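Local coordinates for protein TbpB (Actinobacillus pleuropneumoniae, PDB 3HOL) that probably binds host transferrin at the bacterial surface as the lipoprotein part of the transferrin receptor, an early step in iron acquisition, at residues A482-F488 and A499-Q505; Y338-L344 and S357-E363; D127-N131 and K255-A259; A210-K216 and F227-Q232. One frame throughout, in Å; residues are numbered along the deposited sequence.

Contact 1 of 4, residues A482-F488 and A499-Q505; sequences AELGGQF and AVFGAKQ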
loop_
_atom_site.group_PDB
_atom_site.type_symbol
_atom_site.label_atom_id
_atom_site.label_comp_id
_atom_site.label_asym_id
_atom_site.label_seq_id
_atom_site.Cartn_x
_atom_site.Cartn_y
_atom_site.Cartn_z
ATOM N N ALA A 482 11.810 -11.744 14.746
ATOM C CA ALA A 482 13.264 -11.676 14.856
ATOM C C ALA A 482 13.813 -10.303 14.506
ATOM O O ALA A 482 15.018 -10.073 14.618
ATOM C CB ALA A 482 13.915 -12.737 13.937
ATOM N N GLU A 483 12.948 -9.408 14.024
ATOM C CA GLU A 483 13.337 -8.032 13.730
ATOM C C GLU A 483 12.400 -7.096 14.478
ATOM O O GLU A 483 11.202 -7.389 14.637
ATOM C CB GLU A 483 13.286 -7.753 12.211
ATOM C CG GLU A 483 14.146 -8.756 11.366
ATOM C CD GLU A 483 14.116 -8.515 9.866
ATOM O OE1 GLU A 483 13.512 -7.526 9.437
ATOM O OE2 GLU A 483 14.726 -9.301 9.087
ATOM N N LEU A 484 12.944 -5.988 14.943
ATOM C CA LEU A 484 12.118 -4.929 15.562
ATOM C C LEU A 484 12.575 -3.565 15.077
ATOM O O LEU A 484 13.723 -3.401 14.613
ATOM C CB LEU A 484 12.088 -5.006 17.106
ATOM C CG LEU A 484 13.319 -4.640 17.970
ATOM C CD1 LEU A 484 13.558 -3.146 18.153
ATOM C CD2 LEU A 484 13.212 -5.278 19.323
ATOM N N GLY A 485 11.673 -2.589 15.143
ATOM C CA GLY A 485 12.009 -1.231 14.733
ATOM C C GLY A 485 11.016 -0.243 15.315
ATOM O O GLY A 485 9.946 -0.635 15.796
ATOM N N GLY A 486 11.336 1.041 15.254
ATOM C CA GLY A 486 10.384 2.044 15.718
ATOM C C GLY A 486 10.932 3.439 15.540
ATOM O O GLY A 486 11.964 3.641 14.896
ATOM N N GLN A 487 10.229 4.410 16.108
ATOM C CA GLN A 487 10.537 5.799 15.821
ATOM C C GLN A 487 10.051 6.680 16.935
ATOM O O GLN A 487 9.133 6.346 17.668
ATOM C CB GLN A 487 9.889 6.239 14.513
ATOM C CG GLN A 487 8.391 6.158 14.552
ATOM C CD GLN A 487 7.799 5.634 13.262
ATOM O OE1 GLN A 487 7.883 4.423 12.936
ATOM N NE2 GLN A 487 7.167 6.539 12.516
ATOM N N PHE A 488 10.690 7.824 17.063
ATOM C CA PHE A 488 10.219 8.823 17.990
ATOM C C PHE A 488 10.606 10.169 17.432
ATOM O O PHE A 488 11.574 10.278 16.679
ATOM C CB PHE A 488 10.756 8.601 19.413
ATOM C CG PHE A 488 12.291 8.442 19.531
ATOM C CD1 PHE A 488 13.111 9.552 19.808
ATOM C CD2 PHE A 488 12.888 7.172 19.478
ATOM C CE1 PHE A 488 14.518 9.401 19.985
ATOM C CE2 PHE A 488 14.302 7.004 19.638
ATOM C CZ PHE A 488 15.110 8.111 19.886
ATOM N N ALA A 499 14.074 10.282 14.948
ATOM C CA ALA A 499 14.931 9.129 15.050
ATOM C C ALA A 499 14.168 7.931 14.509
ATOM O O ALA A 499 12.985 7.761 14.827
ATOM C CB ALA A 499 15.312 8.888 16.528
ATOM N N VAL A 500 14.832 7.113 13.689
ATOM C CA VAL A 500 14.278 5.801 13.300
ATOM C C VAL A 500 15.295 4.716 13.601
ATOM O O VAL A 500 16.492 4.939 13.403
ATOM C CB VAL A 500 13.869 5.752 11.795
ATOM C CG1 VAL A 500 12.670 6.643 11.555
ATOM C CG2 VAL A 500 15.043 6.185 10.880
ATOM N N PHE A 501 14.845 3.563 14.066
ATOM C CA PHE A 501 15.780 2.501 14.426
ATOM C C PHE A 501 15.303 1.105 14.022
ATOM O O PHE A 501 14.106 0.865 13.843
ATOM C CB PHE A 501 16.104 2.552 15.946
ATOM C CG PHE A 501 14.909 2.338 16.846
ATOM C CD1 PHE A 501 14.500 1.052 17.197
ATOM C CD2 PHE A 501 14.193 3.424 17.338
ATOM C CE1 PHE A 501 13.397 0.848 18.029
ATOM C CE2 PHE A 501 13.104 3.242 18.190
ATOM C CZ PHE A 501 12.698 1.946 18.524
ATOM N N GLY A 502 16.250 0.162 13.929
ATOM C CA GLY A 502 15.925 -1.216 13.632
ATOM C C GLY A 502 16.975 -2.121 14.272
ATOM O O GLY A 502 18.094 -1.679 14.470
ATOM N N ALA A 503 16.594 -3.358 14.608
ATOM C CA ALA A 503 17.481 -4.297 15.311
ATOM C C ALA A 503 17.101 -5.749 15.033
ATOM O O ALA A 503 15.929 -6.063 14.886
ATOM C CB ALA A 503 17.461 -4.024 16.831
ATOM N N LYS A 504 18.110 -6.619 14.992
ATOM C CA LYS A 504 17.925 -8.032 14.705
ATOM C C LYS A 504 18.113 -8.810 16.010
ATOM O O LYS A 504 19.003 -8.476 16.785
ATOM C CB LYS A 504 18.966 -8.477 13.675
ATOM C CG LYS A 504 18.976 -9.968 13.417
ATOM C CD LYS A 504 17.997 -10.371 12.357
ATOM C CE LYS A 504 18.752 -10.984 11.189
ATOM N NZ LYS A 504 17.817 -11.733 10.320
ATOM N N GLN A 505 17.252 -9.805 16.254
ATOM C CA GLN A 505 17.387 -10.743 17.380
ATOM C C GLN A 505 18.778 -11.394 17.317
ATOM O O GLN A 505 19.321 -11.635 16.237
ATOM C CB GLN A 505 16.278 -11.810 17.344
ATOM C CG GLN A 505 15.946 -12.478 18.696
ATOM C CD GLN A 505 14.930 -13.625 18.559
ATOM O OE1 GLN A 505 13.723 -13.466 18.818
ATOM N NE2 GLN A 505 15.418 -14.786 18.147
#

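Contact 2 of 4, residues Y338-L344 and S357-E363; sequences YMKFGQL and SLFLQGE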
loop_
_atom_site.group_PDB
_atom_site.type_symbol
_atom_site.label_atom_id
_atom_site.label_comp_id
_atom_site.label_asym_id
_atom_site.label_seq_id
_atom_site.Cartn_x
_atom_site.Cartn_y
_atom_site.Cartn_z
ATOM N N TYR A 338 12.462 -7.798 6.720
ATOM C CA TYR A 338 11.017 -7.492 6.862
ATOM C C TYR A 338 10.728 -6.037 7.274
ATOM O O TYR A 338 9.567 -5.702 7.590
ATOM C CB TYR A 338 10.354 -8.471 7.836
ATOM C CG TYR A 338 10.458 -9.915 7.357
ATOM C CD1 TYR A 338 9.520 -10.442 6.489
ATOM C CD2 TYR A 338 11.537 -10.734 7.752
ATOM C CE1 TYR A 338 9.610 -11.755 6.041
ATOM C CE2 TYR A 338 11.642 -12.047 7.304
ATOM C CZ TYR A 338 10.666 -12.551 6.463
ATOM O OH TYR A 338 10.764 -13.831 6.003
ATOM N N MET A 339 11.780 -5.214 7.260
ATOM C CA MET A 339 11.712 -3.777 7.540
ATOM C C MET A 339 12.865 -3.081 6.834
ATOM O O MET A 339 13.827 -3.722 6.439
ATOM C CB MET A 339 11.776 -3.504 9.060
ATOM C CG MET A 339 13.059 -4.029 9.782
ATOM S SD MET A 339 13.309 -3.217 11.386
ATOM C CE MET A 339 13.103 -1.465 10.986
ATOM N N LYS A 340 12.738 -1.767 6.662
ATOM C CA LYS A 340 13.753 -0.892 6.071
ATOM C C LYS A 340 13.598 0.447 6.762
ATOM O O LYS A 340 12.468 0.839 7.080
ATOM C CB LYS A 340 13.460 -0.663 4.583
ATOM C CG LYS A 340 13.806 -1.842 3.655
ATOM C CD LYS A 340 15.329 -1.957 3.483
ATOM C CE LYS A 340 15.748 -2.941 2.389
ATOM N NZ LYS A 340 16.246 -4.187 3.030
ATOM N N PHE A 341 14.707 1.150 6.977
ATOM C CA PHE A 341 14.641 2.507 7.526
ATOM C C PHE A 341 15.791 3.294 6.952
ATOM O O PHE A 341 16.744 2.719 6.441
ATOM C CB PHE A 341 14.664 2.512 9.077
ATOM C CG PHE A 341 15.966 1.992 9.689
ATOM C CD1 PHE A 341 17.073 2.846 9.866
ATOM C CD2 PHE A 341 16.067 0.654 10.100
ATOM C CE1 PHE A 341 18.272 2.360 10.447
ATOM C CE2 PHE A 341 17.282 0.154 10.684
ATOM C CZ PHE A 341 18.360 1.005 10.844
ATOM N N GLY A 342 15.697 4.605 6.963
ATOM C CA GLY A 342 16.856 5.373 6.576
ATOM C C GLY A 342 16.510 6.809 6.374
ATOM O O GLY A 342 15.572 7.340 7.006
ATOM N N GLN A 343 17.290 7.424 5.489
ATOM C CA GLN A 343 17.228 8.847 5.237
ATOM C C GLN A 343 16.733 9.141 3.837
ATOM O O GLN A 343 17.000 8.390 2.890
ATOM C CB GLN A 343 18.612 9.492 5.489
ATOM C CG GLN A 343 19.015 9.349 6.955
ATOM C CD GLN A 343 20.344 9.984 7.310
ATOM O OE1 GLN A 343 20.910 10.758 6.519
ATOM N NE2 GLN A 343 20.864 9.655 8.515
ATOM N N LEU A 344 16.026 10.249 3.713
ATOM C CA LEU A 344 15.486 10.662 2.428
ATOM C C LEU A 344 15.563 12.183 2.317
ATOM O O LEU A 344 15.061 12.899 3.189
ATOM C CB LEU A 344 14.035 10.194 2.326
ATOM C CG LEU A 344 13.227 10.561 1.108
ATOM C CD1 LEU A 344 13.655 9.723 -0.112
ATOM C CD2 LEU A 344 11.770 10.362 1.474
ATOM N N SER A 357 14.723 14.087 5.519
ATOM C CA SER A 357 13.700 13.388 6.308
ATOM C C SER A 357 14.175 11.962 6.660
ATOM O O SER A 357 15.190 11.488 6.125
ATOM C CB SER A 357 12.357 13.352 5.549
ATOM O OG SER A 357 12.476 12.572 4.371
ATOM N N LEU A 358 13.438 11.290 7.548
ATOM C CA LEU A 358 13.704 9.887 7.862
ATOM C C LEU A 358 12.478 9.043 7.483
ATOM O O LEU A 358 11.382 9.570 7.426
ATOM C CB LEU A 358 13.986 9.730 9.354
ATOM C CG LEU A 358 15.128 10.604 9.886
ATOM C CD1 LEU A 358 15.071 10.566 11.431
ATOM C CD2 LEU A 358 16.445 10.064 9.404
ATOM N N PHE A 359 12.669 7.746 7.227
ATOM C CA PHE A 359 11.533 6.868 6.971
ATOM C C PHE A 359 11.738 5.536 7.685
ATOM O O PHE A 359 12.895 5.107 7.931
ATOM C CB PHE A 359 11.313 6.653 5.453
ATOM C CG PHE A 359 12.400 5.843 4.784
ATOM C CD1 PHE A 359 12.357 4.452 4.771
ATOM C CD2 PHE A 359 13.501 6.489 4.185
ATOM C CE1 PHE A 359 13.384 3.705 4.164
ATOM C CE2 PHE A 359 14.543 5.750 3.577
ATOM C CZ PHE A 359 14.491 4.372 3.567
ATOM N N LEU A 360 10.618 4.902 8.024
ATOM C CA LEU A 360 10.632 3.525 8.517
ATOM C C LEU A 360 9.461 2.774 7.910
ATOM O O LEU A 360 8.332 3.276 7.932
ATOM C CB LEU A 360 10.539 3.476 10.052
ATOM C CG LEU A 360 10.700 2.021 10.543
ATOM C CD1 LEU A 360 11.728 1.914 11.653
ATOM C CD2 LEU A 360 9.336 1.368 10.958
ATOM N N GLN A 361 9.725 1.579 7.399
ATOM C CA GLN A 361 8.677 0.679 6.940
ATOM C C GLN A 361 8.881 -0.718 7.522
ATOM O O GLN A 361 10.000 -1.181 7.641
ATOM C CB GLN A 361 8.649 0.622 5.400
ATOM C CG GLN A 361 8.652 2.035 4.725
ATOM C CD GLN A 361 8.177 1.962 3.256
ATOM O OE1 GLN A 361 7.283 2.721 2.834
ATOM N NE2 GLN A 361 8.722 1.014 2.503
ATOM N N GLY A 362 7.795 -1.397 7.873
ATOM C CA GLY A 362 7.921 -2.739 8.422
ATOM C C GLY A 362 6.666 -3.554 8.128
ATOM O O GLY A 362 5.568 -2.987 7.984
ATOM N N GLU A 363 6.847 -4.867 8.036
ATOM C CA GLU A 363 5.766 -5.834 7.803
ATOM C C GLU A 363 5.541 -6.538 9.130
ATOM O O GLU A 363 6.337 -7.416 9.481
ATOM C CB GLU A 363 6.230 -6.855 6.735
ATOM C CG GLU A 363 6.647 -6.192 5.428
ATOM C CD GLU A 363 7.461 -7.090 4.491
ATOM O OE1 GLU A 363 7.425 -8.322 4.628
ATOM O OE2 GLU A 363 8.150 -6.535 3.607
#

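Contact 3 of 4, residues D127-N131 and K255-A259; sequences DFTSN and KSLFA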
loop_
_atom_site.group_PDB
_atom_site.type_symbol
_atom_site.label_atom_id
_atom_site.label_comp_id
_atom_site.label_asym_id
_atom_site.label_seq_id
_atom_site.Cartn_x
_atom_site.Cartn_y
_atom_site.Cartn_z
ATOM N N ASP A 127 -18.491 -2.343 -12.255
ATOM C CA ASP A 127 -18.607 -1.757 -13.575
ATOM C C ASP A 127 -17.647 -2.539 -14.468
ATOM O O ASP A 127 -16.801 -3.287 -13.955
ATOM C CB ASP A 127 -18.185 -0.276 -13.510
ATOM C CG ASP A 127 -19.293 0.603 -12.926
ATOM O OD1 ASP A 127 -20.296 0.776 -13.630
ATOM O OD2 ASP A 127 -19.128 1.103 -11.778
ATOM N N PHE A 128 -17.747 -2.353 -15.784
ATOM C CA PHE A 128 -16.964 -3.149 -16.719
ATOM C C PHE A 128 -16.922 -2.482 -18.058
ATOM O O PHE A 128 -17.778 -1.620 -18.378
ATOM C CB PHE A 128 -17.558 -4.578 -16.932
ATOM C CG PHE A 128 -18.985 -4.591 -17.492
ATOM C CD1 PHE A 128 -19.219 -4.569 -18.871
ATOM C CD2 PHE A 128 -20.087 -4.666 -16.641
ATOM C CE1 PHE A 128 -20.541 -4.570 -19.378
ATOM C CE2 PHE A 128 -21.392 -4.663 -17.141
ATOM C CZ PHE A 128 -21.606 -4.619 -18.519
ATOM N N THR A 129 -15.944 -2.920 -18.857
ATOM C CA THR A 129 -16.026 -2.714 -20.313
ATOM C C THR A 129 -15.741 -4.046 -20.998
ATOM O O THR A 129 -14.866 -4.796 -20.539
ATOM C CB THR A 129 -15.096 -1.577 -20.867
ATOM O OG1 THR A 129 -15.174 -1.558 -22.308
ATOM C CG2 THR A 129 -13.578 -1.751 -20.443
ATOM N N SER A 130 -16.511 -4.389 -22.029
ATOM C CA SER A 130 -16.108 -5.571 -22.818
ATOM C C SER A 130 -15.004 -5.193 -23.809
ATOM O O SER A 130 -14.570 -4.041 -23.884
ATOM C CB SER A 130 -17.305 -6.201 -23.532
ATOM O OG SER A 130 -17.605 -5.422 -24.686
ATOM N N ASN A 131 -14.484 -6.183 -24.535
ATOM C CA ASN A 131 -13.649 -5.862 -25.680
ATOM C C ASN A 131 -14.565 -5.522 -26.867
ATOM O O ASN A 131 -15.804 -5.511 -26.699
ATOM C CB ASN A 131 -12.706 -7.037 -26.000
ATOM C CG ASN A 131 -13.430 -8.268 -26.463
ATOM O OD1 ASN A 131 -14.628 -8.446 -26.250
ATOM N ND2 ASN A 131 -12.674 -9.171 -27.097
ATOM N N LYS A 255 -9.123 -11.896 -22.255
ATOM C CA LYS A 255 -9.090 -10.433 -22.508
ATOM C C LYS A 255 -10.387 -9.822 -23.097
ATOM O O LYS A 255 -10.345 -8.764 -23.712
ATOM C CB LYS A 255 -7.882 -10.022 -23.362
ATOM C CG LYS A 255 -6.521 -10.517 -22.839
ATOM C CD LYS A 255 -5.413 -10.047 -23.755
ATOM C CE LYS A 255 -4.055 -10.175 -23.063
ATOM N NZ LYS A 255 -3.373 -11.402 -23.475
ATOM N N SER A 256 -11.520 -10.460 -22.856
ATOM C CA SER A 256 -12.821 -9.997 -23.388
ATOM C C SER A 256 -13.605 -9.090 -22.413
ATOM O O SER A 256 -14.678 -8.606 -22.757
ATOM C CB SER A 256 -13.693 -11.192 -23.712
ATOM O OG SER A 256 -13.986 -11.890 -22.513
ATOM N N LEU A 257 -13.082 -8.900 -21.204
ATOM C CA LEU A 257 -13.778 -8.114 -20.177
ATOM C C LEU A 257 -12.801 -7.587 -19.145
ATOM O O LEU A 257 -11.836 -8.285 -18.778
ATOM C CB LEU A 257 -14.893 -8.941 -19.533
ATOM C CG LEU A 257 -15.924 -7.960 -18.985
ATOM C CD1 LEU A 257 -17.276 -7.990 -19.717
ATOM C CD2 LEU A 257 -16.005 -8.108 -17.488
ATOM N N PHE A 258 -13.028 -6.339 -18.720
ATOM C CA PHE A 258 -12.288 -5.696 -17.632
ATOM C C PHE A 258 -13.333 -5.217 -16.663
ATOM O O PHE A 258 -14.183 -4.420 -17.024
ATOM C CB PHE A 258 -11.492 -4.517 -18.208
ATOM C CG PHE A 258 -10.706 -3.694 -17.202
ATOM C CD1 PHE A 258 -9.362 -3.998 -16.915
ATOM C CD2 PHE A 258 -11.259 -2.526 -16.637
ATOM C CE1 PHE A 258 -8.601 -3.186 -16.078
ATOM C CE2 PHE A 258 -10.520 -1.718 -15.771
ATOM C CZ PHE A 258 -9.185 -2.036 -15.497
ATOM N N ALA A 259 -13.287 -5.722 -15.436
ATOM C CA ALA A 259 -14.271 -5.391 -14.432
ATOM C C ALA A 259 -13.613 -4.649 -13.273
ATOM O O ALA A 259 -12.477 -4.912 -12.934
ATOM C CB ALA A 259 -14.932 -6.707 -13.919
#

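Contact 4 of 4, residues A210-K216 and F227-Q232; sequences AATASDK and FSADSQ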
loop_
_atom_site.group_PDB
_atom_site.type_symbol
_atom_site.label_atom_id
_atom_site.label_comp_id
_atom_site.label_asym_id
_atom_site.label_seq_id
_atom_site.Cartn_x
_atom_site.Cartn_y
_atom_site.Cartn_z
ATOM N N ALA A 210 -9.536 -15.016 -7.984
ATOM C CA ALA A 210 -10.197 -15.375 -9.218
ATOM C C ALA A 210 -11.653 -14.946 -9.268
ATOM O O ALA A 210 -12.336 -14.888 -8.232
ATOM C CB ALA A 210 -10.071 -16.919 -9.440
ATOM N N ALA A 211 -12.157 -14.663 -10.471
ATOM C CA ALA A 211 -13.611 -14.478 -10.635
ATOM C C ALA A 211 -14.092 -15.655 -11.470
ATOM O O ALA A 211 -13.467 -15.989 -12.494
ATOM C CB ALA A 211 -13.937 -13.140 -11.356
ATOM N N THR A 212 -15.160 -16.303 -11.025
ATOM C CA THR A 212 -15.742 -17.444 -11.746
ATOM C C THR A 212 -17.018 -17.028 -12.429
ATOM O O THR A 212 -17.944 -16.567 -11.746
ATOM C CB THR A 212 -16.061 -18.601 -10.758
ATOM O OG1 THR A 212 -14.841 -18.984 -10.126
ATOM C CG2 THR A 212 -16.694 -19.822 -11.492
ATOM N N ALA A 213 -17.055 -17.127 -13.763
ATOM C CA ALA A 213 -18.272 -16.775 -14.502
ATOM C C ALA A 213 -19.413 -17.691 -14.106
ATOM O O ALA A 213 -19.251 -18.932 -14.135
ATOM C CB ALA A 213 -18.049 -16.842 -15.987
ATOM N N SER A 214 -20.572 -17.123 -13.760
ATOM C CA SER A 214 -21.695 -17.953 -13.277
ATOM C C SER A 214 -22.428 -18.642 -14.441
ATOM O O SER A 214 -23.011 -19.689 -14.248
ATOM C CB SER A 214 -22.692 -17.148 -12.428
ATOM O OG SER A 214 -22.033 -16.476 -11.353
ATOM N N ASP A 215 -22.374 -18.059 -15.636
ATOM C CA ASP A 215 -22.961 -18.650 -16.843
ATOM C C ASP A 215 -21.837 -18.798 -17.854
ATOM O O ASP A 215 -21.364 -17.804 -18.386
ATOM C CB ASP A 215 -24.099 -17.764 -17.385
ATOM C CG ASP A 215 -24.801 -18.375 -18.627
ATOM O OD1 ASP A 215 -24.281 -19.356 -19.222
ATOM O OD2 ASP A 215 -25.864 -17.840 -19.008
ATOM N N LYS A 216 -21.382 -20.039 -18.074
ATOM C CA LYS A 216 -20.231 -20.350 -18.936
ATOM C C LYS A 216 -20.574 -20.374 -20.434
ATOM O O LYS A 216 -19.678 -20.452 -21.286
ATOM C CB LYS A 216 -19.612 -21.716 -18.556
ATOM C CG LYS A 216 -18.706 -21.703 -17.314
ATOM C CD LYS A 216 -17.348 -20.980 -17.629
ATOM C CE LYS A 216 -16.887 -20.118 -16.463
ATOM N NZ LYS A 216 -17.113 -20.712 -15.070
ATOM N N PHE A 227 -20.275 -12.272 -20.262
ATOM C CA PHE A 227 -19.589 -12.580 -18.979
ATOM C C PHE A 227 -19.331 -14.083 -18.851
ATOM O O PHE A 227 -19.616 -14.681 -17.802
ATOM C CB PHE A 227 -20.480 -12.111 -17.799
ATOM C CG PHE A 227 -21.094 -10.732 -18.026
ATOM C CD1 PHE A 227 -20.313 -9.597 -17.915
ATOM C CD2 PHE A 227 -22.451 -10.595 -18.377
ATOM C CE1 PHE A 227 -20.842 -8.320 -18.146
ATOM C CE2 PHE A 227 -22.993 -9.326 -18.619
ATOM C CZ PHE A 227 -22.183 -8.187 -18.501
ATOM N N SER A 228 -18.803 -14.682 -19.921
ATOM C CA SER A 228 -18.721 -16.155 -19.962
ATOM C C SER A 228 -17.350 -16.639 -19.515
ATOM O O SER A 228 -17.185 -17.821 -19.204
ATOM C CB SER A 228 -19.050 -16.705 -21.366
ATOM O OG SER A 228 -18.053 -16.322 -22.331
ATOM N N ALA A 229 -16.376 -15.739 -19.513
ATOM C CA ALA A 229 -14.969 -16.107 -19.277
ATOM C C ALA A 229 -14.597 -15.953 -17.816
ATOM O O ALA A 229 -14.998 -14.975 -17.174
ATOM C CB ALA A 229 -14.072 -15.238 -20.109
ATOM N N ASP A 230 -13.845 -16.907 -17.282
ATOM C CA ASP A 230 -13.295 -16.754 -15.936
ATOM C C ASP A 230 -12.104 -15.794 -15.954
ATOM O O ASP A 230 -11.558 -15.458 -17.029
ATOM C CB ASP A 230 -12.783 -18.109 -15.404
ATOM C CG ASP A 230 -13.898 -19.142 -15.187
ATOM O OD1 ASP A 230 -15.036 -18.802 -14.876
ATOM O OD2 ASP A 230 -13.627 -20.338 -15.340
ATOM N N SER A 231 -11.691 -15.364 -14.762
ATOM C CA SER A 231 -10.459 -14.578 -14.567
ATOM C C SER A 231 -9.617 -15.151 -13.432
ATOM O O SER A 231 -10.137 -15.397 -12.335
ATOM C CB SER A 231 -10.786 -13.140 -14.140
ATOM O OG SER A 231 -9.580 -12.403 -13.963
ATOM N N GLN A 232 -8.317 -15.288 -13.685
ATOM C CA GLN A 232 -7.361 -15.610 -12.626
ATOM C C GLN A 232 -6.624 -14.353 -12.237
ATOM O O GLN A 232 -5.563 -14.430 -11.604
ATOM C CB GLN A 232 -6.321 -16.649 -13.132
ATOM C CG GLN A 232 -6.864 -18.001 -13.559
ATOM C CD GLN A 232 -7.943 -18.609 -12.640
ATOM O OE1 GLN A 232 -9.052 -18.934 -13.108
ATOM N NE2 GLN A 232 -7.621 -18.782 -11.339
HETATM O O HOH W 1 -11.465 -18.484 -12.356
HETATM O O HOH W 2 -21.716 -15.241 -16.087
HETATM O O HOH W 3 -14.822 -22.279 -13.986
#

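Contact 1 of 4, residues A482-F488 and A499-Q505
Leu-484 and Ala-503 face each other as a hydrogen-bonded pair in the antiparallel beta hairpin of strands 483-492 and 495-508, the last two strands of the C-lobe barrel. Leu-484 N gives its hydrogen to Ala-503 O at 3.0 Å, and Ala-503 N answers to Leu-484 O. The same two-way exchange joins Gly-486 to Phe-501 and Phe-488 to Ala-499; just before strand 483-492 begins, Ala-482 O accepts from Gln-505 N in a nearly straight bond of 2.8 Å. The residues in between turn their backbone polar groups to the flanking strands: Glu-483, Gly-485 and Gln-487 bond to strand 470-477, Val-500 and Gly-502 to strand 375-387. Among the side chains, Glu-483 gives one carboxylate oxygen each to the backbone N of Glu-337 and of Tyr-338, while Lys-504 NZ stays 4.1 Å from Glu-483 OE2, too far for a salt bridge. Gln-487 NE2 is held by Ser-279 OG. The face bearing Leu-484, Phe-488, Phe-501 and Ala-503 is apolar. Phe-501, with CG between its backbone N and carbonyl carbon (chi1 62°), lies flat over Gly-486, whose CA is 3.9 Å from the ring centroid, and Leu-484 CD1 meets the ring edge. Ala-499 CB sits over one face of the Phe-488 ring, 3.5 Å from CZ.

Contact 2 of 4, residues Y338-L344 and S357-E363
Gly-342 lies against the ring of Phe-359 in an antiparallel beta hairpin of the C-lobe handle domain, formed by strands 339-346 and 356-363. Backbone hydrogen bonds run in both directions between Lys-340 and Gln-361, Gly-342 and Phe-359, and Leu-344 and Ser-357, with Glu-363 N to Tyr-338 O added at one end. Among the aromatic contacts, Phe-359 carries its ring across the neighbouring strand because CG stands between the backbone N and carbonyl carbon (chi1 69°). Gly-342 N is then 3.5 Å above the ring plane, over its centre, while Gln-343 O approaches the edge in plane. At Tyr-338 the ring stands 86° to the carboxylate of Glu-363, whose OE1 comes to the ring edge, 3.5 Å from CD1. On the face away from Phe-359, Leu-360 CD1 touches Met-339 CE at 3.7 Å and also meets Phe-341 CB, and Gln-343 runs side by side with Leu-358. Polar side chains find further partners: Glu-363 OE2 bonds to Ala-297 N and forms a salt bridge with Lys-15, and on the face of Phe-359, Gln-361 NE2 bonds to the carbonyls of Val-299 and Ala-297. At the end towards the connecting loop, one acceptor takes two donors: Leu-344 O receives Ser-357 N as well as the side-chain hydroxyl, Ser-357 OG lying 2.9 Å from Leu-344 O.

Contact 3 of 4, residues D127-N131 and K255-A259
Thr-129 and Phe-258 form the hydrogen-bonded pair at the middle of this antiparallel junction, each backbone N 3.0 Å from the other's O: Thr-129 N to Phe-258 O, and Phe-258 N to Thr-129 O. Beyond the strand end, Asn-131 N reaches Ser-256 O from well above the carbonyl plane, 63° out of it. On one face, Leu-257 crosses Phe-128: its CD2 lies 3.9 Å from Phe-128 CB, and CD1 comes obliquely to the ring. On the other, Thr-129 CG2 meets Phe-258 CB. Two hydroxyls bind along their own strand, Thr-129 OG1 to Ser-130 O and Ser-130 OG to Asn-131 O at 2.7 Å, both in the carbonyl plane. A second shell fixes the polar ends. Asn-131 gives its amide NH2 to Asp-45 and takes a bond from Arg-140, while Asp-127 holds Ser-161 OG with one carboxylate oxygen and forms a salt bridge to Lys-75 with the other. Rings of Phe-227 and Tyr-171 meet Phe-128 edge-to-face. The contact joins the first and last long strands of the N-lobe barrel, 119-133 and 257-265, which closes the barrel; strand 245-251 borders Ala-259 and Phe-258, and strand 29-33 packs on Thr-129 and Phe-258 through Val-32.

Contact 4 of 4, residues A210-K216 and F227-Q232
The end of a pair of neighbouring N-lobe barrel strands, 206-213 and 231-239, is where Ala-211 and Ser-231 meet as an antiparallel hydrogen-bonded pair before the chain runs into the long loop between them. Ala-211 N binds Ser-231 O at 2.8 Å, and Ser-231 N returns an almost straight bond to Ala-211 O. Their CB atoms share the face on which both touch Phe-250, and Ser-231 OG is bonded to Val-251 O. Past this pair the backbone pairing gives way, and side chains and water take over. Lys-216 leaves the backbone pointing away, but its bent chain curls back: NZ bonds to Ala-213 O at 2.9 Å, on a lone pair, and comes within salt-bridge distance of Asp-230 OD1. Since OD1 is placed too close to a neighbour, both this salt bridge and the bond from Ala-213 N are less sure. Ala-213 CB points toward the facing segment, 3.2 Å from Phe-227 O. Ser-228 CA makes a CA-H...O contact with Asp-215 O, 3.5 Å away, and one water accepts from Asp-215 N and lies 2.8 Å from Phe-227 O. Another water links two side chains, taking a hydrogen from Lys-216 NZ and donating to Asp-230 OD2 at 2.7 Å.

Overall arrangement
Along the chain the N-lobe contacts come first: contact 4 falls within the part of the chain between the two segments of contact 3, and contacts 2 and 1 follow in series. Contacts 3 and 4 share one barrel sheet, their centres about 12 Å apart, and touch where Phe-227 packs on Phe-128 and Leu-257. Contacts 1 and 2, centres about 9 Å apart, belong to different sheets, the C-lobe barrel and handle; Met-339, Phe-341 and Leu-360 of the handle press on the barrel hairpin. The two pairs lie on opposite sides of the chain's centre, about 39 to 45 Å between centres, which reflects the two-lobed build of this transferrin-binding protein.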